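ABC transporter periplasmic substrate-binding protein (Desulfovibrio alaskensis, PDB 5MY5) binds tungstate with high selectivity and probably delivers it from the periplasm to the membrane components of an ABC transporter. Local coordinates at residues D115-K120 with A132-V137; M122-A127 with K152-Q157; N181-A184 with Y189-T192; G195-Y200 with G206-K211. The protein carries 2 engineered substitutions. All blocks are in the same frame, centred on the assembly; numbering follows the deposited sequence.

Contact 1 of 4, residues D115-K120 with A132-V137. With NA (sodium ion), chain B.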
# COMPACT_ATOMS: atom_id res chain seq x y z
N ASP A 115 -7.62 17.54 -17.64
CA ASP A 115 -8.09 17.80 -16.29
C ASP A 115 -9.38 18.62 -16.26
O ASP A 115 -9.42 19.78 -15.77
CB ASP A 115 -6.95 18.46 -15.56
CG ASP A 115 -7.21 18.72 -14.12
OD1 ASP A 115 -8.07 18.10 -13.50
OD2 ASP A 115 -6.48 19.49 -13.48
N PRO A 116 -10.46 18.04 -16.75
CA PRO A 116 -11.70 18.80 -16.95
C PRO A 116 -12.29 19.38 -15.67
O PRO A 116 -12.95 20.42 -15.73
CB PRO A 116 -12.62 17.80 -17.67
CG PRO A 116 -12.07 16.46 -17.29
CD PRO A 116 -10.59 16.64 -17.21
N ALA A 117 -12.03 18.81 -14.47
CA ALA A 117 -12.44 19.38 -13.21
C ALA A 117 -11.49 20.39 -12.62
O ALA A 117 -11.78 20.96 -11.57
CB ALA A 117 -12.71 18.24 -12.18
N GLY A 118 -10.29 20.47 -13.20
CA GLY A 118 -9.24 21.38 -12.81
C GLY A 118 -8.74 21.16 -11.42
O GLY A 118 -8.62 22.08 -10.60
N VAL A 119 -8.41 19.88 -11.14
CA VAL A 119 -7.92 19.56 -9.80
C VAL A 119 -6.39 19.46 -9.60
O VAL A 119 -5.94 19.24 -8.48
CB VAL A 119 -8.53 18.23 -9.30
CG1 VAL A 119 -10.04 18.33 -9.40
CG2 VAL A 119 -7.97 17.03 -10.04
N LYS A 120 -5.59 19.57 -10.66
CA LYS A 120 -4.14 19.41 -10.52
C LYS A 120 -3.59 20.30 -9.43
O LYS A 120 -3.88 21.49 -9.38
CB LYS A 120 -3.45 19.65 -11.84
CG LYS A 120 -1.97 19.26 -11.89
CD LYS A 120 -1.45 19.61 -13.28
CE LYS A 120 0.05 19.48 -13.41
NZ LYS A 120 0.44 18.13 -13.86
N ALA A 132 -16.71 16.16 -7.32
CA ALA A 132 -18.14 15.97 -6.84
C ALA A 132 -18.95 17.20 -7.32
O ALA A 132 -20.03 17.02 -7.93
CB ALA A 132 -18.28 15.78 -5.38
N ALA A 133 -18.43 18.41 -7.15
CA ALA A 133 -19.18 19.63 -7.47
C ALA A 133 -19.40 19.77 -8.96
O ALA A 133 -20.50 20.20 -9.37
CB ALA A 133 -18.42 20.86 -6.93
N ASP A 134 -18.43 19.36 -9.80
CA ASP A 134 -18.47 19.44 -11.22
C ASP A 134 -19.15 18.19 -11.82
O ASP A 134 -19.27 18.09 -13.09
CB ASP A 134 -17.05 19.68 -11.84
CG ASP A 134 -16.52 21.13 -11.57
OD1 ASP A 134 -17.16 21.93 -10.85
OD2 ASP A 134 -15.47 21.50 -12.10
N ASN A 135 -19.53 17.23 -10.99
CA ASN A 135 -20.06 15.93 -11.49
C ASN A 135 -19.13 15.24 -12.45
O ASN A 135 -19.53 14.60 -13.43
CB ASN A 135 -21.42 16.10 -12.16
CG ASN A 135 -22.55 16.46 -11.19
OD1 ASN A 135 -22.48 16.32 -9.93
ND2 ASN A 135 -23.66 16.74 -11.77
N ALA A 136 -17.82 15.39 -12.24
CA ALA A 136 -16.87 14.69 -13.08
C ALA A 136 -16.90 13.18 -12.77
O ALA A 136 -17.12 12.79 -11.66
CB ALA A 136 -15.43 15.24 -12.92
N VAL A 137 -16.59 12.41 -13.78
CA VAL A 137 -16.53 10.95 -13.67
C VAL A 137 -15.43 10.58 -12.74
O VAL A 137 -14.30 11.07 -12.87
CB VAL A 137 -16.32 10.24 -14.99
CG1 VAL A 137 -16.08 8.74 -14.77
CG2 VAL A 137 -17.55 10.41 -15.89
NA NA B . -23.88 16.53 -8.04
O HOH W 1 -15.43 21.26 -14.92
O HOH W 2 -23.04 18.44 -7.74
O HOH W 3 -22.23 15.66 -6.81
O HOH W 4 -25.40 17.50 -8.91
O HOH W 5 -25.00 16.48 -6.30
O HOH W 6 -24.43 14.52 -8.35
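The flat carboxylate of D134 turns one oxygen, OD2, toward A117. OD2 of D134 lies 3.8 Å from A117 O, so two oxygens face each other without a direct bond. Water 1 joins the two segments here. Water 1 donates to D134 OD2 at 2.8 Å and to P116 O. The side chain of K130 serves both oxygens of the pair, with a salt bridge to D134 and a hydrogen bond to A117 O. The torsion of D134 sets CG beside its own backbone N (chi1 -72°), which sends the carboxylate toward the 115-120 turn.

The second flat group, the D115 carboxylate, works within its own segment. V119 N donates to D115 OD1 at 3.0 Å, and K120 N donates to D115 OD2, also at 3.0 Å. Both donors come from the syn side, somewhat out of the carboxylate plane. D115 to G118 is a type I beta turn, and the D115 carboxylate holds the N-H groups of V119 and K120, just past the turn. D115 OD1 is also hydrogen-bonded to Y189 OH.

The apolar part is small: A117 CB and A136 CB meet at 4.1 Å, beside Y189. N135, with positive phi, follows helix 124-133 in a Schellman motif. The amide oxygen OD1 of N135 binds the sodium ion at 2.4 Å, and five waters complete six ligands. Water 3 also donates to A132 O at the helix end.

The chemistry implies that K130 and water 1 probably ease the closeness of D134 OD2 and A117 O.

Contact 2 of 4, residues M122-A127 with K152-Q157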
# COMPACT_ATOMS: atom_id res chain seq x y z
N MET A 122 -4.28 20.32 -6.32
CA MET A 122 -5.10 20.56 -5.15
C MET A 122 -4.78 19.52 -4.08
O MET A 122 -4.16 18.52 -4.39
CB MET A 122 -6.60 20.41 -5.53
CG MET A 122 -7.19 21.59 -6.29
SD MET A 122 -8.97 21.32 -6.57
CE MET A 122 -9.52 22.93 -7.21
N THR A 123 -5.18 19.78 -2.86
CA THR A 123 -5.22 18.73 -1.85
C THR A 123 -6.27 17.67 -2.22
O THR A 123 -7.17 17.89 -3.03
CB THR A 123 -5.64 19.27 -0.52
OG1 THR A 123 -6.99 19.73 -0.62
CG2 THR A 123 -4.72 20.47 -0.07
N VAL A 124 -6.12 16.50 -1.66
CA VAL A 124 -7.15 15.41 -1.86
C VAL A 124 -8.55 15.86 -1.52
O VAL A 124 -9.47 15.69 -2.34
CB VAL A 124 -6.80 14.16 -0.98
CG1 VAL A 124 -7.97 13.16 -0.86
CG2 VAL A 124 -5.64 13.49 -1.61
N ALA A 125 -8.75 16.48 -0.41
CA ALA A 125 -10.08 16.95 -0.05
C ALA A 125 -10.64 17.95 -1.03
O ALA A 125 -11.85 17.89 -1.40
CB ALA A 125 -10.18 17.43 1.39
N ALA A 126 -9.85 18.91 -1.48
CA ALA A 126 -10.33 19.91 -2.45
C ALA A 126 -10.60 19.30 -3.79
O ALA A 126 -11.58 19.59 -4.47
CB ALA A 126 -9.33 21.05 -2.54
N ALA A 127 -9.77 18.30 -4.17
CA ALA A 127 -9.91 17.70 -5.49
C ALA A 127 -11.20 16.88 -5.55
O ALA A 127 -11.94 16.95 -6.55
CB ALA A 127 -8.70 16.79 -5.84
N LYS A 152 -12.53 4.79 -0.24
CA LYS A 152 -13.74 5.16 0.50
C LYS A 152 -13.38 6.06 1.66
O LYS A 152 -14.13 7.00 1.96
CB LYS A 152 -14.42 3.95 1.08
CG LYS A 152 -15.19 3.24 -0.00
CD LYS A 152 -16.11 2.10 0.47
CE LYS A 152 -15.35 0.82 0.72
NZ LYS A 152 -16.21 -0.26 1.30
N SER A 153 -12.26 5.80 2.32
CA SER A 153 -11.84 6.58 3.47
C SER A 153 -11.61 8.03 3.09
O SER A 153 -11.77 8.90 3.94
CB SER A 153 -10.59 6.00 4.18
OG SER A 153 -9.34 6.32 3.56
N LEU A 154 -11.14 8.30 1.86
CA LEU A 154 -10.87 9.67 1.40
C LEU A 154 -12.11 10.51 1.31
O LEU A 154 -12.14 11.72 1.70
CB LEU A 154 -10.24 9.68 0.02
CG LEU A 154 -8.89 8.95 -0.14
CD1 LEU A 154 -8.29 9.12 -1.50
CD2 LEU A 154 -7.88 9.36 0.91
N TRP A 155 -13.20 9.91 0.83
CA TRP A 155 -14.43 10.62 0.72
C TRP A 155 -14.96 11.01 2.06
O TRP A 155 -15.68 11.98 2.14
CB TRP A 155 -15.49 9.82 -0.06
CG TRP A 155 -15.18 9.67 -1.47
CD1 TRP A 155 -14.59 8.52 -2.12
CD2 TRP A 155 -15.33 10.65 -2.56
NE1 TRP A 155 -14.43 8.80 -3.40
CE2 TRP A 155 -14.86 10.08 -3.74
CE3 TRP A 155 -15.84 11.96 -2.61
CZ2 TRP A 155 -14.91 10.74 -4.98
CZ3 TRP A 155 -15.89 12.59 -3.75
CH2 TRP A 155 -15.41 12.05 -4.96
N LYS A 156 -14.67 10.20 3.08
CA LYS A 156 -15.16 10.49 4.43
C LYS A 156 -14.66 11.81 4.99
O LYS A 156 -15.27 12.32 5.93
CB LYS A 156 -14.80 9.35 5.40
CG LYS A 156 -15.63 8.12 5.19
CD LYS A 156 -16.89 8.11 6.05
CE LYS A 156 -17.50 6.72 6.08
NZ LYS A 156 -16.84 5.86 7.10
N GLN A 157 -13.61 12.39 4.41
CA GLN A 157 -13.04 13.66 4.81
C GLN A 157 -13.42 14.89 4.00
O GLN A 157 -12.87 15.96 4.27
CB GLN A 157 -11.50 13.56 4.79
CG GLN A 157 -10.90 12.34 5.46
CD GLN A 157 -11.28 12.19 6.94
OE1 GLN A 157 -12.06 11.30 7.32
NE2 GLN A 157 -10.69 13.04 7.78
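V124 and L154 bury the most surface in this contact. Their side chains cross at about a right angle. V124 CG1 rests between the two methyls of L154, 4.1 Å from L154 CD1 and 4.2 Å from L154 CD2. The V124 torsion (chi1 166°) swings CG1 to the far side from its backbone N, and this branch alone does the touching. L154 also packs on L128 and on M191, so the leucine touches both helix 124-133 and strand 189-193.

A125 adds a looser contact. The methyl CB of A125 stands 4.2 Å from Q157 O. The polar end of Q157 leads away.

The start of helix 124-133 is well defined. T123 is the N-cap, and its OG1 accepts from A126 N at 3.1 Å with an angle of 161°. The N-H of V124, the first helical residue, is hydrogen-bonded to D217 OD2. These bonds fix the first turn that presents V124.

Two helices thus meet near the start of one and the end of the other. V124 also reaches V214 of strand 210-214. Helices packed side by side over a central sheet are characteristic of the alpha/beta lobes of periplasmic binding proteins.

Contact 3 of 4, residues N181-A184 with Y189-T192; sequences NVAA and YTMT
A183 and T190 face each other directly. The A183 methyl points at the strand, and T190 points back at the helix. A183 CB lies 3.9 Å from T190 CG2 and 4.0 Å from T190 CB. The methyl therefore sits against the branch point of the threonine as well as its methyl end. The two ends of the threonine are sorted by its first torsion (chi1 -169°). OG1 stands opposite the backbone N, and CG2 takes the place between N and the carbonyl carbon. The methyl is thereby given to A183, while the hydroxyl is hydrogen-bonded to V139 O. This buried polar atom is satisfied on the neighbouring strand.

The backbones also come close. The CA atoms of A183 and Y189 are 5.9 Å apart, and A183 CB is 4.3 Å from Y189 O. A methyl is the whole side chain at this point, and the helix can lie low on the strand. The contact is buried and made by van der Waals touch.

Y189 is turned the other way. Its CB points away from the helix, and its hydroxyl meets D115 and A117 N. M191 likewise serves another layer: it packs on M150 and T147 of helix 146-155. T192 touches M176 and I180 of helix 176-186.

Strand 189-193 lies between strand 138-140, parallel to it, and strand 100-112, antiparallel to it. Helix 176-186 connects strand 169-171 to strand 189-193, a beta-alpha-beta crossover that passes strand 138-140, with helix 146-155 on the other face of the sheet.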
# COMPACT_ATOMS: atom_id res chain seq x y z
N ASN A 181 -8.15 1.53 -16.73
CA ASN A 181 -8.67 1.47 -18.10
C ASN A 181 -10.09 1.97 -18.28
O ASN A 181 -10.33 2.72 -19.21
CB ASN A 181 -8.38 0.12 -18.74
CG ASN A 181 -6.86 0.02 -19.12
OD1 ASN A 181 -6.43 0.76 -19.99
ND2 ASN A 181 -6.11 -0.67 -18.36
N VAL A 182 -10.97 1.73 -17.29
CA VAL A 182 -12.26 2.36 -17.36
C VAL A 182 -12.22 3.88 -17.21
O VAL A 182 -12.85 4.62 -17.99
CB VAL A 182 -13.22 1.77 -16.32
CG1 VAL A 182 -14.51 2.60 -16.28
CG2 VAL A 182 -13.45 0.28 -16.61
N ALA A 183 -11.39 4.39 -16.30
CA ALA A 183 -11.20 5.84 -16.15
C ALA A 183 -10.65 6.40 -17.46
O ALA A 183 -11.15 7.45 -17.92
CB ALA A 183 -10.31 6.17 -15.01
N ALA A 184 -9.74 5.68 -18.13
CA ALA A 184 -9.25 6.19 -19.42
C ALA A 184 -10.33 6.24 -20.49
O ALA A 184 -10.44 7.26 -21.16
CB ALA A 184 -8.07 5.39 -19.91
N TYR A 189 -11.56 10.43 -13.53
CA TYR A 189 -10.57 10.44 -12.47
C TYR A 189 -10.60 9.10 -11.75
O TYR A 189 -11.64 8.49 -11.64
CB TYR A 189 -10.85 11.56 -11.51
CG TYR A 189 -10.66 12.94 -12.15
CD1 TYR A 189 -11.66 13.50 -12.90
CD2 TYR A 189 -9.49 13.60 -12.02
CE1 TYR A 189 -11.48 14.72 -13.49
CE2 TYR A 189 -9.33 14.88 -12.58
CZ TYR A 189 -10.30 15.36 -13.38
OH TYR A 189 -10.15 16.69 -13.89
N THR A 190 -9.49 8.71 -11.13
CA THR A 190 -9.52 7.48 -10.29
C THR A 190 -8.35 7.60 -9.29
O THR A 190 -7.32 8.25 -9.55
CB THR A 190 -9.49 6.21 -11.13
OG1 THR A 190 -9.78 5.09 -10.26
CG2 THR A 190 -8.18 5.94 -11.75
N MET A 191 -8.48 6.92 -8.16
CA MET A 191 -7.39 6.77 -7.19
C MET A 191 -6.74 5.40 -7.46
O MET A 191 -7.44 4.36 -7.56
CB MET A 191 -7.88 6.86 -5.75
CG MET A 191 -6.78 6.87 -4.72
SD MET A 191 -7.20 6.18 -3.13
CE MET A 191 -7.18 4.44 -3.55
N THR A 192 -5.39 5.43 -7.52
CA THR A 192 -4.57 4.20 -7.72
C THR A 192 -3.41 4.18 -6.85
O THR A 192 -2.95 5.20 -6.39
CB THR A 192 -4.14 4.10 -9.17
OG1 THR A 192 -3.42 2.87 -9.42
CG2 THR A 192 -3.34 5.23 -9.63

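Contact 4 of 4, residues G195-Y200 with G206-K211; sequences GTYIKY and GNPPLK
Y197 and Y200 reach from helix 194-203 to the proline-rich chain that leads into strand 210-214. This is an alpha/beta unit of a periplasmic binding protein lobe: helix, short loop, then an edge of the mixed sheet.

One hydrogen bond joins the segments. Y197 OH donates to L210 O at 2.7 Å. The carbonyl oxygen lies at the edge of the tyrosine ring, near its plane. The donor comes in at 132° to the C=O bond, tilted slightly from the carbonyl plane. Y197 CG stands opposite its backbone N (chi1 -174°), which carries the ring straight out from the helix to the carbonyl. The bond ties the first strand residue to the helix and satisfies a buried hydroxyl.

The rest is van der Waals packing, partly between apolar carbons and partly by the tyrosine hydroxyl oxygens. Y200 CE2 lies 3.5 Å from P208 CB, with the ring and the proline crossing obliquely. The outer end of Y200 goes further along the loop. Y200 OH is 3.5 Å from P209 CD and 3.9 Å from L210 CD1. P208 also meets the first tyrosine, with CG 3.6 Å from Y197 OH. P208 thus fits between the outer ends of the two tyrosines. Y197 CE1 is at the edge of the Y200 ring, in its plane. I180 packs on Y200, and I110 on Y197.

Two hydrogen bonds from the K211 ammonium hold the loop itself. K211 NZ folds back to N207 OD1 at 3.2 Å, and it donates to P208 O at 2.7 Å, in the carbonyl plane.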
# COMPACT_ATOMS: atom_id res chain seq x y z
N GLY A 195 2.42 2.30 -7.67
CA GLY A 195 3.07 1.19 -8.37
C GLY A 195 2.32 0.79 -9.62
O GLY A 195 2.86 0.66 -10.71
N THR A 196 0.99 0.57 -9.50
CA THR A 196 0.19 0.19 -10.64
C THR A 196 0.19 1.34 -11.69
O THR A 196 0.26 1.02 -12.87
CB THR A 196 -1.25 -0.16 -10.25
OG1 THR A 196 -1.25 -1.22 -9.25
CG2 THR A 196 -2.00 -0.64 -11.41
N TYR A 197 0.12 2.61 -11.24
CA TYR A 197 0.27 3.70 -12.17
C TYR A 197 1.60 3.62 -13.00
O TYR A 197 1.55 3.74 -14.23
CB TYR A 197 0.14 5.07 -11.56
CG TYR A 197 0.16 6.10 -12.65
CD1 TYR A 197 -0.94 6.23 -13.48
CD2 TYR A 197 1.29 6.94 -12.85
CE1 TYR A 197 -0.90 7.16 -14.52
CE2 TYR A 197 1.34 7.81 -13.91
CZ TYR A 197 0.27 7.92 -14.71
OH TYR A 197 0.29 8.86 -15.68
N ILE A 198 2.69 3.47 -12.28
CA ILE A 198 4.00 3.32 -12.94
C ILE A 198 3.94 2.21 -14.03
O ILE A 198 4.42 2.38 -15.19
CB ILE A 198 5.10 3.11 -11.89
CG1 ILE A 198 5.37 4.36 -11.09
CG2 ILE A 198 6.36 2.54 -12.60
CD1 ILE A 198 6.13 4.08 -9.84
N LYS A 199 3.38 1.03 -13.73
CA LYS A 199 3.32 -0.06 -14.71
C LYS A 199 2.41 0.32 -15.86
O LYS A 199 2.72 0.05 -17.05
CB LYS A 199 2.85 -1.39 -14.03
CG LYS A 199 3.92 -1.90 -13.04
CD LYS A 199 3.52 -3.16 -12.26
CE LYS A 199 4.72 -3.66 -11.42
NZ LYS A 199 4.39 -4.59 -10.26
N TYR A 200 1.27 0.92 -15.56
CA TYR A 200 0.35 1.35 -16.62
C TYR A 200 1.00 2.47 -17.57
O TYR A 200 0.89 2.40 -18.79
CB TYR A 200 -0.91 1.97 -15.92
CG TYR A 200 -1.78 2.85 -16.78
CD1 TYR A 200 -2.55 2.27 -17.76
CD2 TYR A 200 -1.85 4.26 -16.61
CE1 TYR A 200 -3.31 3.03 -18.64
CE2 TYR A 200 -2.67 5.01 -17.41
CZ TYR A 200 -3.39 4.39 -18.40
OH TYR A 200 -4.13 5.33 -19.14
N GLY A 206 5.27 5.56 -21.70
CA GLY A 206 5.46 6.80 -20.96
C GLY A 206 4.55 7.96 -21.26
O GLY A 206 4.77 9.06 -20.75
N ASN A 207 3.54 7.73 -22.11
CA ASN A 207 2.62 8.76 -22.52
C ASN A 207 1.17 8.17 -22.46
O ASN A 207 0.42 8.15 -23.44
CB ASN A 207 2.93 9.19 -23.96
CG ASN A 207 2.25 10.49 -24.35
OD1 ASN A 207 1.96 11.35 -23.51
ND2 ASN A 207 2.04 10.63 -25.63
N PRO A 208 0.73 7.76 -21.25
CA PRO A 208 -0.69 7.45 -21.13
C PRO A 208 -1.58 8.72 -21.15
O PRO A 208 -1.13 9.80 -20.79
CB PRO A 208 -0.75 6.79 -19.74
CG PRO A 208 0.28 7.57 -19.00
CD PRO A 208 1.43 7.70 -19.97
N PRO A 209 -2.91 8.53 -21.40
CA PRO A 209 -3.80 9.65 -21.36
C PRO A 209 -4.17 10.18 -20.02
O PRO A 209 -4.59 11.30 -19.92
CB PRO A 209 -5.06 9.12 -22.05
CG PRO A 209 -5.00 7.62 -21.87
CD PRO A 209 -3.53 7.33 -21.92
N LEU A 210 -3.97 9.38 -18.96
CA LEU A 210 -4.23 9.76 -17.60
C LEU A 210 -2.89 10.04 -16.94
O LEU A 210 -1.96 9.27 -17.10
CB LEU A 210 -4.91 8.62 -16.84
CG LEU A 210 -6.23 8.12 -17.39
CD1 LEU A 210 -6.64 6.91 -16.60
CD2 LEU A 210 -7.29 9.26 -17.43
N LYS A 211 -2.84 11.16 -16.30
CA LYS A 211 -1.62 11.71 -15.63
C LYS A 211 -1.86 11.78 -14.14
O LYS A 211 -3.04 11.86 -13.67
CB LYS A 211 -1.34 13.11 -16.23
CG LYS A 211 -1.31 13.12 -17.74
CD LYS A 211 -0.18 12.29 -18.31
CE LYS A 211 -0.09 12.47 -19.84
NZ LYS A 211 0.87 11.52 -20.52

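The four contacts belong to one part of the fold, around strands 100-112, 189-193 and 210-214. Contacts 1 and 2 share helix 124-133 and interleave along the chain. Their centres are 13 Å apart, and V119 packs on A127 between them. Contacts 3 and 4 follow in series, 10 Å apart, and A183 and A184 of contact 3 touch L210 of contact 4. Strand 189-193 is the common element: Y189 bonds to contact 1, M191 touches L154 of contact 2, and T192 meets Y197. Contacts 2 and 4 lie farthest apart, about 21 Å between centres. They bring helices onto both faces of this lobe's sheet: 124-133 and 146-155 on one, 176-186 and 194-203 on the other.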